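Local structure of bifunctional cytochrome P450/NADPH--P450 reductase (7F3H) at residues Ala6-Pro11 / Gly347-Arg352; Asn334-Ala339 / Gly354-Leu359. The protein probably hydroxylates fatty acids or related substrates at the haem of its P450 domain, using NADPH electrons passed on by a fused reductase. One frame throughout, in Å; residues are numbered along the deposited sequence.

Overall arrangement
Both interactions sit on the same side of the P450 haem domain, with centres about 14 Å apart, yet they differ in depth and chemistry. Interaction 1 is peripheral, about 30 Å from the chain centre, with exposed residues among those touching: an irregular, proline-rich N-terminal segment leans on a short strand through one backbone hydrogen bond and a patch of apolar side chains. Interaction 2, about 18 Å from that centre, lies deeper, half its touching residues buried and none exposed; it joins two neighbouring antiparallel strands by five backbone hydrogen bonds and reaches the haem at Y335. Segments 347-352 and 354-359 follow each other in the chain, and I351 packs on V357 and A339, so the two contacts touch directly.

Interaction 1. Residues Ala6-Pro11 / Gly347-Arg352; sequences APIPSP and GKYEIR
A6 supplies the one backbone hydrogen bond of this contact: its N donates to K348 O at 2.9 Å, almost straight at 170°, although the donor stands 34° out of the carbonyl plane. The remaining contacts are largely apolar. The A6 methyl rests against both K348 and Y349, with A6 CB 3.7 Å from K348 CE and 3.9 Å from Y349 CE1. K348 CB in turn lies over one face of the Y349 ring, while P7 O sits near the ring plane at the edge, 3.7 Å from Y349 CE1. P9 crosses the same ring at about a right angle, bringing P9 CD to 4.0 Å from Y349 CE1. K348 and Y349 form a classic beta bulge opposite strand 343-345 in the two-stranded antiparallel hairpin, and the N-terminal segment crosses beside its second strand, 349-351, before the chain goes on to helix 28-38. I8 reaches further along that strand. I8 CG1 points away from the carbonyl carbon (chi1 -64°) and carries I8 CD1 past Y349 CB to within 3.9 Å of I351 CD1 and 3.7 Å of E350 O. Cut back to alanine, I8 would probably no longer meet I351 CD1, and a gap is likely to open beside Y349 CB and CD1. L43 of strand 43-48 touches both I8 and Y349, tying the patch to the edge of the larger sheet.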
ATOM      1  N   ALA A   6      19.107   9.779  27.851  1.00 42.85           N
ATOM      2  CA  ALA A   6      19.271   8.328  27.831  1.00 41.85           C
ATOM      3  C   ALA A   6      19.719   7.841  26.458  1.00 40.21           C
ATOM      4  O   ALA A   6      19.203   8.316  25.436  1.00 41.20           O
ATOM      5  CB  ALA A   6      17.971   7.614  28.214  1.00 37.50           C
ATOM      6  N   PRO A   7      20.664   6.901  26.398  1.00 42.11           N
ATOM      7  CA  PRO A   7      21.039   6.323  25.095  1.00 38.32           C
ATOM      8  C   PRO A   7      19.888   5.491  24.537  1.00 34.81           C
ATOM      9  O   PRO A   7      19.176   4.810  25.277  1.00 35.84           O
ATOM     10  CB  PRO A   7      22.258   5.446  25.416  1.00 32.14           C
ATOM     11  CG  PRO A   7      22.096   5.108  26.884  1.00 34.78           C
ATOM     12  CD  PRO A   7      21.422   6.309  27.519  1.00 33.13           C
ATOM     13  N   ILE A   8      19.654   5.630  23.236  1.00 37.30           N
ATOM     14  CA  ILE A   8      18.626   4.810  22.591  1.00 34.12           C
ATOM     15  C   ILE A   8      19.020   3.343  22.721  1.00 37.84           C
ATOM     16  O   ILE A   8      20.177   2.983  22.424  1.00 34.16           O
ATOM     17  CB  ILE A   8      18.462   5.216  21.117  1.00 35.70           C
ATOM     18  CG1 ILE A   8      17.947   6.655  21.021  1.00 34.19           C
ATOM     19  CG2 ILE A   8      17.543   4.247  20.398  1.00 34.94           C
ATOM     20  CD1 ILE A   8      17.945   7.220  19.640  1.00 31.23           C
ATOM     21  N   PRO A   9      18.138   2.466  23.190  1.00 34.10           N
ATOM     22  CA  PRO A   9      18.529   1.061  23.345  1.00 35.34           C
ATOM     23  C   PRO A   9      19.028   0.478  22.029  1.00 35.16           C
ATOM     24  O   PRO A   9      18.573   0.850  20.942  1.00 37.27           O
ATOM     25  CB  PRO A   9      17.238   0.374  23.815  1.00 36.94           C
ATOM     26  CG  PRO A   9      16.401   1.509  24.431  1.00 36.31           C
ATOM     27  CD  PRO A   9      16.756   2.727  23.625  1.00 33.77           C
ATOM     28  N   SER A  10      19.990  -0.446  22.148  1.00 32.48           N
ATOM     29  CA  SER A  10      20.592  -1.114  21.017  1.00 32.02           C
ATOM     30  C   SER A  10      20.937  -2.569  21.350  1.00 32.02           C
ATOM     31  O   SER A  10      21.449  -2.841  22.443  1.00 33.09           O
ATOM     32  CB  SER A  10      21.834  -0.347  20.554  1.00 31.77           C
ATOM     33  OG  SER A  10      22.149  -0.687  19.206  1.00 36.49           O
ATOM     34  N   PRO A  11      20.635  -3.522  20.466  1.00 36.05           N
ATOM     35  CA  PRO A  11      20.924  -4.944  20.755  1.00 35.76           C
ATOM     36  C   PRO A  11      22.422  -5.192  20.757  1.00 36.00           C
ATOM     37  O   PRO A  11      23.193  -4.428  20.157  1.00 34.18           O
ATOM     38  CB  PRO A  11      20.263  -5.681  19.578  1.00 33.06           C
ATOM     39  CG  PRO A  11      19.382  -4.690  18.947  1.00 34.93           C
ATOM     40  CD  PRO A  11      20.019  -3.372  19.139  1.00 34.71           C
ATOM     41  N   GLY A 347      11.148  12.575  26.558  1.00 33.21           N
ATOM     42  CA  GLY A 347      11.897  13.292  27.572  1.00 29.61           C
ATOM     43  C   GLY A 347      13.268  12.704  27.840  1.00 39.64           C
ATOM     44  O   GLY A 347      13.930  13.134  28.785  1.00 50.76           O
ATOM     45  N   LYS A 348      13.753  11.803  26.976  1.00 34.98           N
ATOM     46  CA  LYS A 348      14.960  11.021  27.255  1.00 38.17           C
ATOM     47  C   LYS A 348      15.893  10.936  26.048  1.00 40.03           C
ATOM     48  O   LYS A 348      17.116  11.042  26.202  1.00 42.71           O
ATOM     49  CB  LYS A 348      14.624   9.573  27.665  1.00 35.01           C
ATOM     50  CG  LYS A 348      13.665   9.405  28.799  1.00 40.02           C
ATOM     51  CD  LYS A 348      13.266   7.949  28.955  1.00 44.26           C
ATOM     52  CE  LYS A 348      14.459   7.085  29.281  1.00 40.44           C
ATOM     53  NZ  LYS A 348      14.003   5.836  29.939  1.00 41.32           N
ATOM     54  N   TYR A 349      15.322  10.745  24.850  1.00 32.53           N
ATOM     55  CA  TYR A 349      16.042  10.234  23.686  1.00 35.39           C
ATOM     56  C   TYR A 349      16.288  11.346  22.672  1.00 35.52           C
ATOM     57  O   TYR A 349      15.335  11.982  22.208  1.00 33.50           O
ATOM     58  CB  TYR A 349      15.243   9.102  23.044  1.00 28.58           C
ATOM     59  CG  TYR A 349      14.955   7.948  23.970  1.00 34.08           C
ATOM     60  CD1 TYR A 349      15.993   7.204  24.543  1.00 33.92           C
ATOM     61  CD2 TYR A 349      13.647   7.609  24.293  1.00 29.48           C
ATOM     62  CE1 TYR A 349      15.729   6.143  25.381  1.00 31.22           C
ATOM     63  CE2 TYR A 349      13.371   6.544  25.138  1.00 29.31           C
ATOM     64  CZ  TYR A 349      14.408   5.809  25.679  1.00 35.93           C
ATOM     65  OH  TYR A 349      14.114   4.741  26.528  1.00 37.03           O
ATOM     66  N   GLU A 350      17.557  11.565  22.309  1.00 34.00           N
ATOM     67  CA  GLU A 350      17.894  12.610  21.344  1.00 36.96           C
ATOM     68  C   GLU A 350      17.811  12.073  19.925  1.00 32.95           C
ATOM     69  O   GLU A 350      18.203  10.939  19.670  1.00 31.52           O
ATOM     70  CB  GLU A 350      19.275  13.208  21.573  1.00 38.61           C
ATOM     71  CG  GLU A 350      19.419  14.506  20.766  1.00 47.82           C
ATOM     72  CD  GLU A 350      20.800  15.116  20.824  1.00 53.40           C
ATOM     73  OE1 GLU A 350      21.383  15.184  21.931  1.00 62.38           O
ATOM     74  OE2 GLU A 350      21.296  15.537  19.753  1.00 61.51           O
ATOM     75  N   ILE A 351      17.186  12.842  19.045  1.00 35.77           N
ATOM     76  CA  ILE A 351      17.165  12.603  17.608  1.00 31.26           C
ATOM     77  C   ILE A 351      17.762  13.833  16.944  1.00 31.32           C
ATOM     78  O   ILE A 351      17.149  14.904  16.956  1.00 36.03           O
ATOM     79  CB  ILE A 351      15.747  12.330  17.094  1.00 36.52           C
ATOM     80  CG1 ILE A 351      15.030  11.327  18.023  1.00 32.72           C
ATOM     81  CG2 ILE A 351      15.795  11.880  15.628  1.00 30.70           C
ATOM     82  CD1 ILE A 351      15.678   9.932  18.112  1.00 23.80           C
ATOM     83  N   ARG A 352      18.952  13.690  16.373  1.00 37.11           N
ATOM     84  CA  ARG A 352      19.659  14.816  15.767  1.00 38.51           C
ATOM     85  C   ARG A 352      18.993  15.299  14.484  1.00 35.64           C
ATOM     86  O   ARG A 352      18.337  14.534  13.770  1.00 35.77           O
ATOM     87  CB  ARG A 352      21.103  14.423  15.490  1.00 43.09           C
ATOM     88  CG  ARG A 352      21.861  14.079  16.747  1.00 43.48           C
ATOM     89  CD  ARG A 352      23.274  13.683  16.417  1.00 49.11           C
ATOM     90  NE  ARG A 352      24.163  14.067  17.502  1.00 62.76           N
ATOM     91  CZ  ARG A 352      24.674  15.280  17.665  1.00 63.33           C
ATOM     92  NH1 ARG A 352      24.402  16.252  16.795  1.00 56.36           N
ATOM     93  NH2 ARG A 352      25.465  15.513  18.703  1.00 71.69           N
TER

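Interaction 2. Residues Asn334-Ala339 / Gly354-Leu359; sequences NYAVTA and GQQVAL. With HEM (protoporphyrin IX containing Fe), chain E.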
ATOM      1  N   ASN A 334       7.266   0.291   7.169  1.00 24.21           N
ATOM      2  CA  ASN A 334       8.434   0.851   7.859  1.00 28.73           C
ATOM      3  C   ASN A 334       8.818   2.211   7.298  1.00 26.47           C
ATOM      4  O   ASN A 334      10.005   2.543   7.207  1.00 31.46           O
ATOM      5  CB  ASN A 334       9.637  -0.099   7.800  1.00 27.16           C
ATOM      6  CG  ASN A 334      10.470  -0.053   9.064  1.00 28.50           C
ATOM      7  OD1 ASN A 334      10.005   0.405  10.127  1.00 29.24           O
ATOM      8  ND2 ASN A 334      11.705  -0.513   8.965  1.00 24.35           N
ATOM      9  N   TYR A 335       7.825   3.011   6.912  1.00 27.53           N
ATOM     10  CA  TYR A 335       8.086   4.360   6.434  1.00 22.48           C
ATOM     11  C   TYR A 335       8.564   5.244   7.572  1.00 24.92           C
ATOM     12  O   TYR A 335       8.249   5.012   8.748  1.00 24.13           O
ATOM     13  CB  TYR A 335       6.840   4.932   5.771  1.00 28.26           C
ATOM     14  CG  TYR A 335       5.618   5.139   6.658  1.00 28.55           C
ATOM     15  CD1 TYR A 335       5.438   6.319   7.350  1.00 24.28           C
ATOM     16  CD2 TYR A 335       4.629   4.158   6.770  1.00 27.05           C
ATOM     17  CE1 TYR A 335       4.308   6.529   8.134  1.00 26.75           C
ATOM     18  CE2 TYR A 335       3.476   4.362   7.551  1.00 22.77           C
ATOM     19  CZ  TYR A 335       3.337   5.554   8.245  1.00 26.06           C
ATOM     20  OH  TYR A 335       2.225   5.816   9.039  1.00 22.02           O
ATOM     21  N   ALA A 336       9.359   6.261   7.210  1.00 26.21           N
ATOM     22  CA  ALA A 336      10.173   6.995   8.173  1.00 23.82           C
ATOM     23  C   ALA A 336       9.977   8.494   8.064  1.00 25.63           C
ATOM     24  O   ALA A 336       9.647   9.032   6.993  1.00 23.13           O
ATOM     25  CB  ALA A 336      11.666   6.698   7.993  1.00 21.51           C
ATOM     26  N   VAL A 337      10.220   9.156   9.200  1.00 23.41           N
ATOM     27  CA  VAL A 337      10.234  10.611   9.305  1.00 26.57           C
ATOM     28  C   VAL A 337      11.650  11.084   9.588  1.00 25.93           C
ATOM     29  O   VAL A 337      12.488  10.359  10.127  1.00 28.55           O
ATOM     30  CB  VAL A 337       9.263  11.135  10.397  1.00 27.50           C
ATOM     31  CG1 VAL A 337       7.841  10.903   9.969  1.00 24.25           C
ATOM     32  CG2 VAL A 337       9.538  10.476  11.754  1.00 22.69           C
ATOM     33  N   THR A 338      11.901  12.348   9.263  1.00 26.29           N
ATOM     34  CA  THR A 338      13.194  12.974   9.475  1.00 28.44           C
ATOM     35  C   THR A 338      13.072  14.153  10.440  1.00 29.14           C
ATOM     36  O   THR A 338      12.133  14.960  10.354  1.00 24.72           O
ATOM     37  CB  THR A 338      13.778  13.443   8.155  1.00 30.85           C
ATOM     38  OG1 THR A 338      13.637  12.390   7.192  1.00 29.51           O
ATOM     39  CG2 THR A 338      15.248  13.791   8.352  1.00 30.38           C
ATOM     40  N   ALA A 339      14.022  14.223  11.368  1.00 27.69           N
ATOM     41  CA  ALA A 339      14.062  15.283  12.362  1.00 29.03           C
ATOM     42  C   ALA A 339      14.410  16.610  11.703  1.00 34.53           C
ATOM     43  O   ALA A 339      15.461  16.726  11.064  1.00 32.70           O
ATOM     44  CB  ALA A 339      15.081  14.934  13.451  1.00 27.30           C
ATOM     45  N   GLY A 354      18.203  15.854  10.929  1.00 35.79           N
ATOM     46  CA  GLY A 354      18.467  15.011   9.784  1.00 31.14           C
ATOM     47  C   GLY A 354      18.424  13.520  10.043  1.00 33.41           C
ATOM     48  O   GLY A 354      18.289  12.752   9.087  1.00 34.10           O
ATOM     49  N   GLN A 355      18.453  13.082  11.300  1.00 32.73           N
ATOM     50  CA  GLN A 355      18.333  11.656  11.595  1.00 32.85           C
ATOM     51  C   GLN A 355      16.942  11.151  11.206  1.00 29.79           C
ATOM     52  O   GLN A 355      15.934  11.798  11.508  1.00 30.29           O
ATOM     53  CB  GLN A 355      18.603  11.407  13.085  1.00 31.28           C
ATOM     54  CG  GLN A 355      18.452   9.975  13.530  1.00 37.44           C
ATOM     55  CD  GLN A 355      19.376   9.001  12.779  1.00 38.79           C
ATOM     56  OE1 GLN A 355      20.611   9.156  12.781  1.00 31.64           O
ATOM     57  NE2 GLN A 355      18.781   7.975  12.171  1.00 30.03           N
ATOM     58  N   GLN A 356      16.897  10.042  10.463  1.00 27.07           N
ATOM     59  CA  GLN A 356      15.647   9.335  10.165  1.00 27.97           C
ATOM     60  C   GLN A 356      15.212   8.473  11.348  1.00 30.17           C
ATOM     61  O   GLN A 356      16.037   7.799  11.978  1.00 33.44           O
ATOM     62  CB  GLN A 356      15.819   8.411   8.955  1.00 27.91           C
ATOM     63  CG  GLN A 356      15.760   9.072   7.604  1.00 33.01           C
ATOM     64  CD  GLN A 356      15.816   8.064   6.488  1.00 31.35           C
ATOM     65  OE1 GLN A 356      14.856   7.341   6.244  1.00 34.08           O
ATOM     66  NE2 GLN A 356      16.960   7.977   5.827  1.00 39.61           N
ATOM     67  N   VAL A 357      13.910   8.441  11.611  1.00 26.33           N
ATOM     68  CA  VAL A 357      13.310   7.483  12.543  1.00 29.68           C
ATOM     69  C   VAL A 357      12.225   6.725  11.802  1.00 26.51           C
ATOM     70  O   VAL A 357      11.301   7.340  11.251  1.00 29.94           O
ATOM     71  CB  VAL A 357      12.734   8.158  13.791  1.00 26.00           C
ATOM     72  CG1 VAL A 357      12.153   7.091  14.734  1.00 22.27           C
ATOM     73  CG2 VAL A 357      13.803   8.980  14.467  1.00 25.57           C
ATOM     74  N   ALA A 358      12.403   5.412  11.675  1.00 26.97           N
ATOM     75  CA  ALA A 358      11.397   4.568  11.050  1.00 29.68           C
ATOM     76  C   ALA A 358      10.270   4.257  12.036  1.00 26.33           C
ATOM     77  O   ALA A 358      10.524   3.900  13.194  1.00 28.55           O
ATOM     78  CB  ALA A 358      12.048   3.286  10.516  1.00 23.29           C
ATOM     79  N   LEU A 359       9.023   4.389  11.582  1.00 22.09           N
ATOM     80  CA  LEU A 359       7.884   3.882  12.349  1.00 23.99           C
ATOM     81  C   LEU A 359       7.747   2.378  12.122  1.00 26.06           C
ATOM     82  O   LEU A 359       7.397   1.934  11.017  1.00 29.64           O
ATOM     83  CB  LEU A 359       6.592   4.596  11.969  1.00 23.24           C
ATOM     84  CG  LEU A 359       6.574   6.115  11.827  1.00 27.22           C
ATOM     85  CD1 LEU A 359       5.179   6.569  11.515  1.00 26.70           C
ATOM     86  CD2 LEU A 359       7.029   6.752  13.107  1.00 29.99           C
TER
HETATM   87  CHA HEM E 601       1.068   7.632   0.402  1.00 23.29           C
HETATM   88  CHB HEM E 601      -1.545   6.807  -3.611  1.00 25.55           C
HETATM   89  CHC HEM E 601      -3.137   2.621  -1.688  1.00 27.38           C
HETATM   90  CHD HEM E 601      -0.298   3.313   2.182  1.00 21.49           C
HETATM   91  C1A HEM E 601       0.496   7.771  -0.838  1.00 25.76           C
HETATM   92  C2A HEM E 601       0.759   8.851  -1.766  1.00 29.25           C
HETATM   93  C3A HEM E 601       0.017   8.660  -2.868  1.00 25.52           C
HETATM   94  C4A HEM E 601      -0.686   7.397  -2.704  1.00 24.07           C
HETATM   95  CMA HEM E 601      -0.028   9.579  -4.116  1.00 19.69           C
HETATM   96  CAA HEM E 601       1.654  10.057  -1.443  1.00 26.97           C
HETATM   97  CBA HEM E 601       0.749  11.159  -0.879  1.00 26.10           C
HETATM   98  CGA HEM E 601       1.515  12.451  -0.594  1.00 31.28           C
HETATM   99  O1A HEM E 601       0.980  13.519  -0.999  1.00 29.44           O
HETATM  100  O2A HEM E 601       2.676  12.470  -0.083  1.00 26.62           O
HETATM  101  C1B HEM E 601      -2.241   5.628  -3.438  1.00 24.15           C
HETATM  102  C2B HEM E 601      -3.200   5.043  -4.367  1.00 23.56           C
HETATM  103  C3B HEM E 601      -3.668   3.916  -3.801  1.00 23.47           C
HETATM  104  C4B HEM E 601      -2.969   3.719  -2.544  1.00 28.11           C
HETATM  105  CMB HEM E 601      -3.629   5.697  -5.696  1.00 18.29           C
HETATM  106  CAB HEM E 601      -4.641   2.843  -4.337  1.00 25.68           C
HETATM  107  CBB HEM E 601      -5.134   2.811  -5.578  1.00 35.04           C
HETATM  108  C1C HEM E 601      -2.500   2.424  -0.473  1.00 26.63           C
HETATM  109  C2C HEM E 601      -2.715   1.318   0.471  1.00 28.38           C
HETATM  110  C3C HEM E 601      -1.892   1.556   1.509  1.00 24.07           C
HETATM  111  C4C HEM E 601      -1.194   2.787   1.291  1.00 21.28           C
HETATM  112  CMC HEM E 601      -3.672   0.109   0.251  1.00 25.84           C
HETATM  113  CAC HEM E 601      -1.649   0.798   2.805  1.00 27.07           C
HETATM  114  CBC HEM E 601      -2.310  -0.310   3.108  1.00 35.57           C
HETATM  115  C1D HEM E 601       0.324   4.537   2.039  1.00 23.81           C
HETATM  116  C2D HEM E 601       1.301   5.114   2.959  1.00 24.60           C
HETATM  117  C3D HEM E 601       1.654   6.295   2.454  1.00 22.22           C
HETATM  118  C4D HEM E 601       0.952   6.517   1.206  1.00 24.65           C
HETATM  119  CMD HEM E 601       1.825   4.498   4.283  1.00 17.46           C
HETATM  120  CAD HEM E 601       2.660   7.232   3.097  1.00 21.13           C
HETATM  121  CBD HEM E 601       3.980   6.766   2.543  1.00 21.33           C
HETATM  122  CGD HEM E 601       5.119   7.487   3.179  1.00 27.53           C
HETATM  123  O1D HEM E 601       6.197   7.440   2.538  1.00 28.68           O
HETATM  124  O2D HEM E 601       4.958   8.090   4.291  1.00 30.36           O
HETATM  125  NA  HEM E 601      -0.365   6.893  -1.460  1.00 23.77           N
HETATM  126  NB  HEM E 601      -2.134   4.808  -2.341  1.00 23.11           N
HETATM  127  NC  HEM E 601      -1.553   3.287   0.062  1.00 21.14           N
HETATM  128  ND  HEM E 601       0.138   5.422   0.988  1.00 20.20           N
HETATM  129 FE   HEM E 601      -1.040   5.166  -0.590  1.00 28.73          FE
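The Y335 ring stands between L359 and the haem. L359 CD1 comes in obliquely, 3.5 Å from Y335 CE1. From the haem side, propionate oxygen O2D of the haem lies obliquely 3.6 Å from Y335 CD1, and haem methyl CMD packs 3.7 Å from Y335 CE2. With chi1 at 64°, Y335 CG sits between the backbone N and the carbonyl carbon, which swings the ring out toward the porphyrin. The hydroxyl OH of Y335 is hydrogen-bonded to K396 O, fixing the far end of the ring.

From Y335 O onward the contact is backbone to backbone. L359 N donates to Y335 O, and V337 and V357 form an antiparallel hydrogen-bonded pair, bonded both ways, with V357 N to V337 O 2.8 Å. Further on, A339 N reaches Q355 O and G354 N returns to A339 O, closing that end. A336 with A358 and T338 with Q356 are the non-hydrogen-bonded pairs. The small methyls of A336 and A358 lie 4.3 Å apart at CB, and T338 CG2 rests 3.3 Å from G354 O. On the other face V337 and V357 share helix 59-65 through L65. Q355 NE2 reaches forward to Q356 O at 2.8 Å and also bonds T52 O. These are neighbouring strands of the mixed beta sheet of the P450 fold; Y335, just before strand 336-339, brings this inner strand pair up to the haem pocket.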